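Local coordinates for protein digeranylgeranylglycerophospholipid reductase (Sulfolobus acidocaldarius, PDB 4OPC) that uses FAD to reduce the double bonds of geranylgeranyl chains in archaeal lipid precursors, giving the saturated phytanyl chains of membrane phospholipids, at residues A21-S26 and L60-P65; A55-L60 and S304-G309. One frame throughout, in Å; residues are numbered along the deposited sequence. Where two conformers were deposited one is given.

Contact 1 of 2, residues A21-S26 and L60-P65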
loop_
_atom_site.group_PDB
_atom_site.type_symbol
_atom_site.label_atom_id
_atom_site.label_comp_id
_atom_site.label_asym_id
_atom_site.label_seq_id
_atom_site.Cartn_x
_atom_site.Cartn_y
_atom_site.Cartn_z
ATOM N N ALA A 21 13.052 -0.934 6.209
ATOM C CA ALA A 21 13.388 -1.394 7.554
ATOM C C ALA A 21 14.900 -1.612 7.685
ATOM O O ALA A 21 15.514 -1.180 8.671
ATOM C CB ALA A 21 12.622 -2.674 7.889
ATOM N N ALA A 22 15.494 -2.275 6.694
ATOM C CA ALA A 22 16.931 -2.549 6.714
ATOM C C ALA A 22 17.720 -1.242 6.747
ATOM O O ALA A 22 18.655 -1.081 7.544
ATOM C CB ALA A 22 17.328 -3.373 5.499
ATOM N N TYR A 23 17.345 -0.298 5.883
ATOM C CA TYR A 23 18.066 0.959 5.804
ATOM C C TYR A 23 17.961 1.735 7.120
ATOM O O TYR A 23 18.962 2.223 7.649
ATOM C CB TYR A 23 17.554 1.801 4.634
ATOM C CG TYR A 23 18.382 3.028 4.390
ATOM C CD1 TYR A 23 19.566 2.958 3.659
ATOM C CD2 TYR A 23 18.003 4.255 4.902
ATOM C CE1 TYR A 23 20.338 4.083 3.439
ATOM C CE2 TYR A 23 18.769 5.391 4.684
ATOM C CZ TYR A 23 19.932 5.295 3.953
ATOM O OH TYR A 23 20.699 6.416 3.727
ATOM N N GLN A 24 16.755 1.809 7.665
ATOM C CA GLN A 24 16.517 2.556 8.895
ATOM C C GLN A 24 17.174 1.929 10.129
ATOM O O GLN A 24 17.431 2.627 11.106
ATOM C CB GLN A 24 15.003 2.750 9.121
ATOM C CG GLN A 24 14.291 3.509 8.008
ATOM C CD GLN A 24 14.482 5.007 8.067
ATOM O OE1 GLN A 24 15.381 5.515 8.740
ATOM N NE2 GLN A 24 13.634 5.732 7.349
ATOM N N LEU A 25 17.425 0.622 10.091
ATOM C CA LEU A 25 18.086 -0.062 11.212
ATOM C C LEU A 25 19.602 -0.083 11.097
ATOM O O LEU A 25 20.291 -0.479 12.037
ATOM C CB LEU A 25 17.578 -1.494 11.352
ATOM C CG LEU A 25 16.190 -1.645 11.970
ATOM C CD1 LEU A 25 15.666 -3.049 11.708
ATOM C CD2 LEU A 25 16.228 -1.336 13.451
ATOM N N SER A 26 20.124 0.360 9.957
ATOM C CA SER A 26 21.549 0.223 9.677
ATOM C C SER A 26 22.407 1.266 10.409
ATOM O O SER A 26 21.894 2.247 10.948
ATOM C CB SER A 26 21.797 0.268 8.164
ATOM O OG SER A 26 21.598 1.570 7.641
ATOM N N LEU A 60 10.997 10.844 5.788
ATOM C CA LEU A 60 11.546 9.630 6.382
ATOM C C LEU A 60 13.053 9.534 6.307
ATOM O O LEU A 60 13.655 8.645 6.915
ATOM C CB LEU A 60 10.950 8.405 5.700
ATOM C CG LEU A 60 9.434 8.290 5.774
ATOM C CD1 LEU A 60 8.954 7.165 4.893
ATOM C CD2 LEU A 60 8.968 8.089 7.216
ATOM N N GLY A 61 13.658 10.430 5.538
ATOM C CA GLY A 61 15.095 10.408 5.362
ATOM C C GLY A 61 15.533 9.205 4.553
ATOM O O GLY A 61 16.612 8.660 4.767
ATOM N N MET A 62 14.682 8.778 3.628
ATOM C CA MET A 62 15.064 7.729 2.698
ATOM C C MET A 62 15.833 8.355 1.547
ATOM O O MET A 62 15.537 9.486 1.139
ATOM C CB MET A 62 13.840 6.977 2.180
ATOM C CG MET A 62 13.227 6.027 3.201
ATOM S SD MET A 62 14.209 4.547 3.510
ATOM C CE MET A 62 14.025 3.684 1.945
ATOM N N PRO A 63 16.836 7.624 1.034
ATOM C CA PRO A 63 17.671 8.089 -0.070
ATOM C C PRO A 63 16.837 8.626 -1.220
ATOM O O PRO A 63 15.860 8.016 -1.646
ATOM C CB PRO A 63 18.412 6.819 -0.494
ATOM C CG PRO A 63 18.531 6.039 0.747
ATOM C CD PRO A 63 17.250 6.290 1.500
ATOM N N TYR A 64 17.245 9.776 -1.726
ATOM C CA TYR A 64 16.581 10.401 -2.847
ATOM C C TYR A 64 16.905 9.643 -4.134
ATOM O O TYR A 64 18.067 9.345 -4.397
ATOM C CB TYR A 64 17.093 11.832 -2.953
ATOM C CG TYR A 64 16.079 12.847 -3.396
ATOM C CD1 TYR A 64 14.909 13.057 -2.678
ATOM C CD2 TYR A 64 16.312 13.625 -4.516
ATOM C CE1 TYR A 64 13.994 14.004 -3.081
ATOM C CE2 TYR A 64 15.410 14.563 -4.922
ATOM C CZ TYR A 64 14.256 14.755 -4.207
ATOM O OH TYR A 64 13.365 15.702 -4.641
ATOM N N PRO A 65 15.879 9.326 -4.937
ATOM C CA PRO A 65 16.058 8.664 -6.235
ATOM C C PRO A 65 16.915 9.526 -7.163
ATOM O O PRO A 65 16.721 10.742 -7.199
ATOM C CB PRO A 65 14.634 8.592 -6.785
ATOM C CG PRO A 65 13.752 8.695 -5.585
ATOM C CD PRO A 65 14.460 9.594 -4.643
#

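Contact 2 of 2, residues A55-L60 and S304-G309. With PGT ((1S)-2-{[{[(2R)-2,3-dihydroxypropyl]oxy}(hydroxy)phosphoryl]oxy}-1-[(palmitoyloxy)methyl]ethyl stearate), chain C.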
loop_
_atom_site.group_PDB
_atom_site.type_symbol
_atom_site.label_atom_id
_atom_site.label_comp_id
_atom_site.label_asym_id
_atom_site.label_seq_id
_atom_site.Cartn_x
_atom_site.Cartn_y
_atom_site.Cartn_z
ATOM N N ALA A 55 7.163 13.736 -0.814
ATOM C CA ALA A 55 7.007 13.994 0.615
ATOM C C ALA A 55 7.436 12.815 1.486
ATOM O O ALA A 55 7.954 13.015 2.573
ATOM C CB ALA A 55 5.572 14.401 0.934
ATOM N N HIS A 56 7.224 11.593 1.012
ATOM C CA HIS A 56 7.610 10.422 1.796
ATOM C C HIS A 56 9.116 10.351 1.985
ATOM O O HIS A 56 9.604 10.050 3.074
ATOM C CB HIS A 56 7.094 9.136 1.154
ATOM C CG HIS A 56 5.615 8.961 1.275
ATOM N ND1 HIS A 56 4.977 8.885 2.494
ATOM C CD2 HIS A 56 4.648 8.851 0.335
ATOM C CE1 HIS A 56 3.681 8.730 2.299
ATOM N NE2 HIS A 56 3.456 8.701 0.998
ATOM N N PHE A 57 9.861 10.639 0.926
ATOM C CA PHE A 57 11.305 10.634 1.026
ATOM C C PHE A 57 11.742 11.776 1.934
ATOM O O PHE A 57 12.649 11.613 2.743
ATOM C CB PHE A 57 11.948 10.743 -0.360
ATOM C CG PHE A 57 11.573 9.617 -1.277
ATOM C CD1 PHE A 57 10.424 9.694 -2.050
ATOM C CD2 PHE A 57 12.346 8.472 -1.347
ATOM C CE1 PHE A 57 10.060 8.666 -2.883
ATOM C CE2 PHE A 57 11.979 7.429 -2.176
ATOM C CZ PHE A 57 10.837 7.529 -2.951
ATOM N N ASP A 58 11.071 12.920 1.819
ATOM C CA ASP A 58 11.426 14.096 2.612
ATOM C C ASP A 58 11.171 13.920 4.109
ATOM O O ASP A 58 11.892 14.478 4.937
ATOM C CB ASP A 58 10.688 15.335 2.101
ATOM C CG ASP A 58 11.218 15.821 0.764
ATOM O OD1 ASP A 58 12.379 15.505 0.433
ATOM O OD2 ASP A 58 10.475 16.526 0.052
ATOM N N LYS A 59 10.138 13.164 4.458
ATOM C CA LYS A 59 9.783 12.981 5.866
ATOM C C LYS A 59 10.569 11.845 6.553
ATOM O O LYS A 59 10.811 11.891 7.756
ATOM C CB LYS A 59 8.272 12.754 5.995
ATOM C CG LYS A 59 7.747 12.719 7.424
ATOM C CD LYS A 59 6.231 12.893 7.463
ATOM C CE LYS A 59 5.700 12.861 8.889
ATOM N NZ LYS A 59 4.236 13.146 8.950
ATOM N N LEU A 60 10.997 10.844 5.788
ATOM C CA LEU A 60 11.546 9.630 6.382
ATOM C C LEU A 60 13.053 9.534 6.307
ATOM O O LEU A 60 13.655 8.645 6.915
ATOM C CB LEU A 60 10.950 8.405 5.700
ATOM C CG LEU A 60 9.434 8.290 5.774
ATOM C CD1 LEU A 60 8.954 7.165 4.893
ATOM C CD2 LEU A 60 8.968 8.089 7.216
ATOM N N SER A 304 3.649 4.341 1.941
ATOM C CA SER A 304 3.227 3.813 3.225
ATOM C C SER A 304 4.049 2.577 3.632
ATOM O O SER A 304 4.278 2.355 4.826
ATOM C CB SER A 304 1.727 3.536 3.212
ATOM O OG SER A 304 1.368 2.782 2.060
ATOM N N ALA A 305 4.522 1.797 2.659
ATOM C CA ALA A 305 5.473 0.725 2.961
ATOM C C ALA A 305 6.702 1.301 3.646
ATOM O O ALA A 305 7.167 0.759 4.650
ATOM C CB ALA A 305 5.891 0.003 1.694
ATOM N N MET A 306 7.250 2.380 3.089
ATOM C CA MET A 306 8.404 3.042 3.711
ATOM C C MET A 306 8.090 3.580 5.109
ATOM O O MET A 306 8.911 3.460 6.013
ATOM C CB MET A 306 8.949 4.153 2.820
ATOM C CG MET A 306 9.515 3.624 1.499
ATOM S SD MET A 306 10.472 4.836 0.587
ATOM C CE MET A 306 9.096 5.830 0.086
ATOM N N ILE A 307 6.904 4.158 5.287
ATOM C CA ILE A 307 6.498 4.598 6.617
ATOM C C ILE A 307 6.490 3.402 7.570
ATOM O O ILE A 307 6.991 3.485 8.688
ATOM C CB ILE A 307 5.113 5.267 6.588
ATOM C CG1 ILE A 307 5.153 6.552 5.748
ATOM C CG2 ILE A 307 4.652 5.551 8.013
ATOM C CD1 ILE A 307 3.780 7.219 5.589
ATOM N N SER A 308 5.935 2.280 7.135
ATOM C CA SER A 308 5.894 1.115 8.012
ATOM C C SER A 308 7.301 0.599 8.361
ATOM O O SER A 308 7.517 0.166 9.482
ATOM C CB SER A 308 4.965 0.014 7.454
ATOM O OG SER A 308 5.509 -0.627 6.306
ATOM N N GLY A 309 8.251 0.687 7.431
ATOM C CA GLY A 309 9.621 0.299 7.731
ATOM C C GLY A 309 10.256 1.220 8.753
ATOM O O GLY A 309 10.997 0.768 9.643
HETATM C C48 PGT C . -11.109 2.603 -5.597
HETATM C C47 PGT C . -10.339 1.788 -4.578
HETATM C C46 PGT C . -9.319 0.927 -5.292
HETATM C C45 PGT C . -8.423 1.807 -6.142
HETATM C C44 PGT C . -7.073 1.153 -6.347
HETATM C C43 PGT C . -6.966 0.616 -7.762
HETATM C C42 PGT C . -5.682 -0.174 -7.880
HETATM C C41 PGT C . -4.533 0.794 -7.753
HETATM C C40 PGT C . -3.323 0.271 -8.485
HETATM C C39 PGT C . -2.522 1.471 -8.937
HETATM C C38 PGT C . -2.169 2.320 -7.742
HETATM C C37 PGT C . -1.525 3.596 -8.228
HETATM C C36 PGT C . -1.081 4.385 -7.020
HETATM C C35 PGT C . -0.737 5.805 -7.407
HETATM C C34 PGT C . -0.241 6.539 -6.176
HETATM C C33 PGT C . -0.190 8.035 -6.403
HETATM C C32 PGT C . 1.007 8.649 -5.703
HETATM C C31 PGT C . 0.763 8.874 -4.219
HETATM O O31 PGT C . 1.564 8.408 -3.431
HETATM O O2 PGT C . -0.361 9.593 -3.739
HETATM C C2 PGT C . -0.147 10.936 -3.349
HETATM C C1 PGT C . 0.431 11.071 -1.955
HETATM O O3P PGT C . 0.966 9.903 -1.364
HETATM P P PGT C . 0.283 9.353 -0.042
HETATM O O1P PGT C . -1.204 9.503 -0.283
HETATM O O2P PGT C . 0.636 7.896 0.214
HETATM O O4P PGT C . 0.681 10.187 1.254
HETATM C C4 PGT C . 1.294 11.459 1.189
HETATM C C5 PGT C . 1.436 12.066 2.566
HETATM O O5 PGT C . 2.796 12.332 2.824
HETATM C C6 PGT C . 0.891 11.109 3.600
HETATM O O6 PGT C . 1.932 10.533 4.355
HETATM C C3 PGT C . -1.448 11.715 -3.280
HETATM O O3 PGT C . -2.075 11.872 -4.530
HETATM C C11 PGT C . -3.480 11.878 -4.432
HETATM O O11 PGT C . -4.022 12.523 -3.557
HETATM C C12 PGT C . -4.312 11.072 -5.408
HETATM C C13 PGT C . -5.741 11.572 -5.431
HETATM C C14 PGT C . -6.543 10.727 -6.398
HETATM C C15 PGT C . -7.307 9.656 -5.649
HETATM C C16 PGT C . -8.216 8.902 -6.597
HETATM C C17 PGT C . -9.610 8.863 -6.008
HETATM C C18 PGT C . -10.612 8.404 -7.046
HETATM C C19 PGT C . -12.019 8.661 -6.544
HETATM C C20 PGT C . -12.327 10.146 -6.539
HETATM C C21 PGT C . -13.541 10.417 -7.405
HETATM C C22 PGT C . -14.330 11.590 -6.862
HETATM C C23 PGT C . -15.767 11.461 -7.318
HETATM C C24 PGT C . -16.642 12.448 -6.577
HETATM C C25 PGT C . -17.804 11.719 -5.936
HETATM C C26 PGT C . -17.857 12.044 -4.458
#

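Contact 1 of 2, residues A21-S26 and L60-P65
Pro63 lays CG and CD of its ring over one face of the Tyr23 ring. Pro63 CD stands 3.9 Å from the centroid of the Tyr23 ring and 22° off the normal, a CH-pi contact displaced toward the rim; Pro63 CG lies nearer the phenol end, 3.6 Å from Tyr23 CZ. Tyr23 is swung into this position with CG anti to the backbone N (chi1 -172°), which sends the ring off helix 16-25 toward the loop. Met62 slides past it the other way, and Met62 SD comes within 4.1 Å of Tyr23 CD2. The sulfur lies obliquely to the ring, a Met-aromatic contact.

Met62 and Pro63 are the buried, closely packed part. Helix 99-112 adds to the packing: Val106 and Glu109 touch Tyr23, Tyr102 touches Met62, and Arg105 touches Pro63. Toward solvent the contact thins to Gly61, an exposed residue that leaves the helix with positive phi and offers no side chain; Gly61 O is 3.9 Å from Tyr23 CE2. Gln24, partly exposed, reaches across beside Met62 SD to the backbone of Leu60. Its chain is bent at chi2, and Gln24 NE2 meets Leu60 O at 2.9 Å in a nearly straight bond of 166°. The acceptor lies in the amide plane, whereas NE2 approaches the carbonyl tilted out of the carbonyl plane. One amide N-H thus holds a backbone oxygen at the end of helix 54-60.

The contact ties the turn leaving helix 54-60 to helix 16-25 near its C-terminal end. That helix carries the FAD-binding residues Phe16 and Ala17 at its start and links parallel strands 9-12 and 32-35, the beta-alpha-beta unit of an FAD-binding Rossmann fold.

Contact 2 of 2, residues A55-L60 and S304-G309
Helices 55-60 and 304-309 run almost parallel, 12° apart in direction and 10.0 Å at closest axis approach, with Leu60 and Ile307 nearest in backbone. This parallel helix pair borders the lipid headgroup site, and no hydrogen bond crosses it: the interface is van der Waals packing of Met306 and Ile307 against His56, Phe57 and Leu60. Met306 is extended through chi2 and then turns at chi3 (-72°), which brings Met306 CE over one face of the Phe57 ring, 4.1 Å from the centroid. Its SD stands obliquely to the same ring, a Met-aromatic contact, while CE also touches CB of His56. Phe57 also meets Phe95 edge-to-face. Leu60 places a single methyl, CD1, in the angle between Met306 and Ile307, 3.7 Å from Met306 CB and as near to the backbone N of Ile307.

His56 carries the link to the bound phospholipid (PGT). His56 NE2 donates to the phosphate oxygen O2P of PGT at 3.0 Å with an angle of 160°, the acceptor lying in the ring plane at its edge. Tyr341 and His298 are hydrogen-bonded to the same lipid. Ser304 N lies over one face of the imidazole and the glycerol oxygen O5 over the other. With an alanine here in place of His56, PGT O2P would probably lose this donor and a gap would open beside the Ile307 methyl. Ile307 CD1 touches the imidazole obliquely at 3.6 Å from His56 CE1, and Ile307 CD1 lies 4.0 Å from PGT O6.

How the contacts relate
From the N terminus, helix 16-25 comes first, then helix 54-60 with the loop running on to residue 65, and last helix 302-322. Contact 1 closes a loop of 33 residues; contact 2 closes one of 243, which takes in most of the beta structure between its ends. Their segments alternate along the chain, so the contacts cross instead of nesting, and they share Leu60. Helix 54-60 and its trailing loop thus bridge the Rossmann helix near FAD and the later helix beside the lipid site. The two contacts also touch directly: Met62 CE packs on Met306 SD at 4.0 Å, and Pro65 rests against Phe57.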